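Endo-1,4-beta-xylanase (Pseudoalteromonas haloplanktis, PDB 1H12) hydrolyses internal beta-1,4 linkages of xylan as a cold-adapted endo-acting glycoside hydrolase of family 8, and may also cleave beta-1,4-glucans. Local coordinates at residues 231-236 with 299-304. Residues are numbered along the deposited sequence; the frame is centred on the assembly and turned at random.
Sequences KSRTLL and QAWHKS
L236 on helix 219-243 and W301 in the first turn of helix 300-318 mark the nearest backbone approach, with their CA atoms 8.8 Å apart; a gap this wide is bridged by side chains, chiefly the indole. Q299 occupies the N-cap position of the second helix, and its N donates to ND1 of H302 (3.0 Å, 163°), although the donor lies well out of the imidazole plane. The six-membered end of W301 does the touching: CZ3 lies 3.8 Å from L236 CB, CH2 lies 4.0 Å from L236 CD1, and CZ2 lies 4.0 Å from R233 CB. With chi1 at 74°, W301 CG sits between its own backbone N and carbonyl carbon, and the indole reaches across to the neighbouring helix. R233 O lies over one indole face, and the imidazole of H302 packs against an indole face, W301 CE2 lying over the imidazole's centre, 3.5 Å above its plane. Both helices belong to the (alpha/alpha)6 barrel of family 8 glycoside hydrolases, and helix 283-296 flanks the join, V289 touching W301 and H302. The R233 side chain crosses the indole at about a right angle, its CB and CG passing CZ2 before the extended chain carries NH2 to salt bridges with D210 and D292. D292 also accepts a hydrogen bond from H302 NE2, so one carboxylate links both segments. An alanine in place of W301 would remove the bridging ring and would probably deprive L236 and the R233 methylenes of an apolar neighbour across the contact and leave the H302 imidazole without the indole atoms that cover one of its faces.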
ATOM      1  N   LYS A 231      10.625   0.039  15.312  1.00  9.31           N
ATOM      2  CA  LYS A 231      11.033   1.375  14.913  1.00  9.31           C
ATOM      3  C   LYS A 231       9.972   1.988  13.999  1.00  8.85           C
ATOM      4  O   LYS A 231       9.844   3.227  14.002  1.00  9.39           O
ATOM      5  CB  LYS A 231      12.387   1.335  14.221  1.00 10.94           C
ATOM      6  CG  LYS A 231      13.550   1.225  15.216  1.00 15.52           C
ATOM      7  CD  LYS A 231      14.882   1.330  14.525  1.00 19.49           C
ATOM      8  CE  LYS A 231      16.057   1.389  15.429  1.00 27.70           C
ATOM      9  NZ  LYS A 231      17.389   1.294  14.662  1.00 31.41           N
ATOM     10  N   SER A 232       9.251   1.177  13.243  1.00  8.33           N
ATOM     11  CA  SER A 232       8.225   1.690  12.354  1.00  8.16           C
ATOM     12  C   SER A 232       7.021   2.194  13.162  1.00  8.50           C
ATOM     13  O   SER A 232       6.475   3.265  12.878  1.00  8.39           O
ATOM     14  CB  SER A 232       7.835   0.634  11.351  1.00  7.98           C
ATOM     15  OG  SER A 232       6.848   1.126  10.461  1.00  8.37           O
ATOM     16  N   ARG A 233       6.624   1.411  14.150  1.00  8.46           N
ATOM     17  CA  ARG A 233       5.564   1.884  15.039  1.00  8.76           C
ATOM     18  C   ARG A 233       6.002   3.173  15.747  1.00  9.20           C
ATOM     19  O   ARG A 233       5.183   4.079  15.929  1.00  9.90           O
ATOM     20  CB  ARG A 233       5.122   0.802  16.008  1.00  9.52           C
ATOM     21  CG  ARG A 233       4.529  -0.412  15.313  1.00  9.57           C
ATOM     22  CD  ARG A 233       3.785  -1.361  16.220  1.00 10.08           C
ATOM     23  NE  ARG A 233       3.258  -2.452  15.469  1.00  9.98           N
ATOM     24  CZ  ARG A 233       3.903  -3.578  15.186  1.00 10.33           C
ATOM     25  NH1 ARG A 233       5.056  -3.905  15.771  1.00 12.38           N
ATOM     26  NH2 ARG A 233       3.375  -4.411  14.320  1.00 11.10           N
ATOM     27  N   THR A 234       7.257   3.258  16.170  1.00  9.44           N
ATOM     28  CA  THR A 234       7.736   4.464  16.812  1.00  9.51           C
ATOM     29  C   THR A 234       7.690   5.644  15.860  1.00  8.97           C
ATOM     30  O   THR A 234       7.265   6.743  16.231  1.00 10.05           O
ATOM     31  CB  THR A 234       9.115   4.227  17.392  1.00 10.78           C
ATOM     32  OG1 THR A 234       9.024   3.246  18.395  1.00 12.82           O
ATOM     33  CG2 THR A 234       9.691   5.558  17.997  1.00 12.80           C
ATOM     34  N   LEU A 235       8.113   5.442  14.625  1.00  8.98           N
ATOM     35  CA  LEU A 235       8.071   6.513  13.631  1.00  8.93           C
ATOM     36  C   LEU A 235       6.631   6.994  13.435  1.00  8.82           C
ATOM     37  O   LEU A 235       6.374   8.200  13.413  1.00  8.95           O
ATOM     38  CB  LEU A 235       8.709   6.018  12.309  1.00  9.51           C
ATOM     39  CG  LEU A 235       8.727   6.949  11.103  1.00  9.96           C
ATOM     40  CD1 LEU A 235       7.428   7.082  10.385  1.00  9.51           C
ATOM     41  CD2 LEU A 235       9.276   8.292  11.435  1.00 11.42           C
ATOM     42  N   LEU A 236       5.714   6.056  13.240  1.00  8.29           N
ATOM     43  CA  LEU A 236       4.331   6.438  13.051  1.00  8.58           C
ATOM     44  C   LEU A 236       3.749   7.129  14.268  1.00  8.48           C
ATOM     45  O   LEU A 236       3.051   8.131  14.145  1.00  9.30           O
ATOM     46  CB  LEU A 236       3.470   5.245  12.623  1.00  8.64           C
ATOM     47  CG  LEU A 236       3.725   4.740  11.196  1.00  8.71           C
ATOM     48  CD1 LEU A 236       2.936   3.483  10.964  1.00  9.57           C
ATOM     49  CD2 LEU A 236       3.400   5.837  10.158  1.00  9.96           C
ATOM     50  N   GLN A 299      -3.429  -0.618  19.680  1.00 12.20           N
ATOM     51  CA  GLN A 299      -2.930   0.088  20.834  1.00 12.53           C
ATOM     52  C   GLN A 299      -3.499   1.513  20.829  1.00 12.36           C
ATOM     53  O   GLN A 299      -4.155   1.941  19.894  1.00 11.55           O
ATOM     54  CB  GLN A 299      -1.421   0.127  20.809  1.00 14.74           C
ATOM     55  CG  GLN A 299      -0.697  -1.202  20.717  1.00 18.03           C
ATOM     56  N   ALA A 300      -3.284   2.226  21.914  1.00 12.25           N
ATOM     57  CA  ALA A 300      -3.834   3.559  22.032  1.00 12.30           C
ATOM     58  C   ALA A 300      -3.409   4.449  20.850  1.00 11.37           C
ATOM     59  O   ALA A 300      -4.217   5.248  20.384  1.00 11.59           O
ATOM     60  CB  ALA A 300      -3.404   4.210  23.381  1.00 13.14           C
ATOM     61  N   TRP A 301      -2.153   4.336  20.401  1.00 11.11           N
ATOM     62  CA  TRP A 301      -1.727   5.239  19.334  1.00 10.66           C
ATOM     63  C   TRP A 301      -2.484   4.964  18.027  1.00  9.53           C
ATOM     64  O   TRP A 301      -2.757   5.910  17.279  1.00 10.17           O
ATOM     65  CB  TRP A 301      -0.228   5.211  19.113  1.00 11.75           C
ATOM     66  CG  TRP A 301       0.332   3.974  18.418  1.00 12.61           C
ATOM     67  CD1 TRP A 301       0.825   2.844  18.985  1.00 14.06           C
ATOM     68  CD2 TRP A 301       0.480   3.821  17.000  1.00 12.24           C
ATOM     69  NE1 TRP A 301       1.247   1.974  17.999  1.00 14.72           N
ATOM     70  CE2 TRP A 301       1.029   2.530  16.772  1.00 12.88           C
ATOM     71  CE3 TRP A 301       0.202   4.634  15.925  1.00 11.57           C
ATOM     72  CZ2 TRP A 301       1.317   2.062  15.485  1.00 13.19           C
ATOM     73  CZ3 TRP A 301       0.454   4.116  14.636  1.00 12.72           C
ATOM     74  CH2 TRP A 301       0.997   2.880  14.447  1.00 13.01           C
ATOM     75  N   HIS A 302      -2.807   3.703  17.720  1.00  9.61           N
ATOM     76  CA  HIS A 302      -3.535   3.425  16.491  1.00  9.24           C
ATOM     77  C   HIS A 302      -4.884   4.120  16.513  1.00  8.95           C
ATOM     78  O   HIS A 302      -5.327   4.722  15.535  1.00  9.44           O
ATOM     79  CB  HIS A 302      -3.833   1.939  16.282  1.00  9.30           C
ATOM     80  CG  HIS A 302      -2.644   1.035  16.202  1.00  9.18           C
ATOM     81  ND1 HIS A 302      -2.019   0.526  17.322  1.00 12.75           N
ATOM     82  CD2 HIS A 302      -2.028   0.496  15.120  1.00  9.43           C
ATOM     83  CE1 HIS A 302      -1.075  -0.293  16.889  1.00 12.00           C
ATOM     84  NE2 HIS A 302      -1.042  -0.328  15.562  1.00 10.21           N
ATOM     85  N   LYS A 303      -5.558   3.995  17.645  1.00  9.61           N
ATOM     86  CA  LYS A 303      -6.917   4.510  17.809  1.00  9.82           C
ATOM     87  C   LYS A 303      -6.911   6.009  17.727  1.00  9.79           C
ATOM     88  O   LYS A 303      -7.774   6.611  17.073  1.00 10.70           O
ATOM     89  CB  LYS A 303      -7.484   4.005  19.142  1.00 10.45           C
ATOM     90  CG  LYS A 303      -7.605   2.520  19.244  1.00 12.19           C
ATOM     91  CD  LYS A 303      -7.887   2.088  20.739  1.00 15.93           C
ATOM     92  CE  LYS A 303      -7.812   0.757  20.994  1.00 19.47           C
ATOM     93  NZ  LYS A 303      -8.144   0.500  22.472  1.00 18.67           N
ATOM     94  N   SER A 304      -5.996   6.665  18.416  1.00  9.70           N
ATOM     95  CA  SER A 304      -5.920   8.111  18.376  1.00 10.41           C
ATOM     96  C   SER A 304      -5.611   8.601  16.961  1.00  9.23           C
ATOM     97  O   SER A 304      -6.183   9.565  16.474  1.00 10.41           O
ATOM     98  CB  SER A 304      -4.841   8.587  19.387  1.00 13.11           C
ATOM     99  OG  SER A 304      -4.683   9.971  19.356  1.00 15.31           O
TER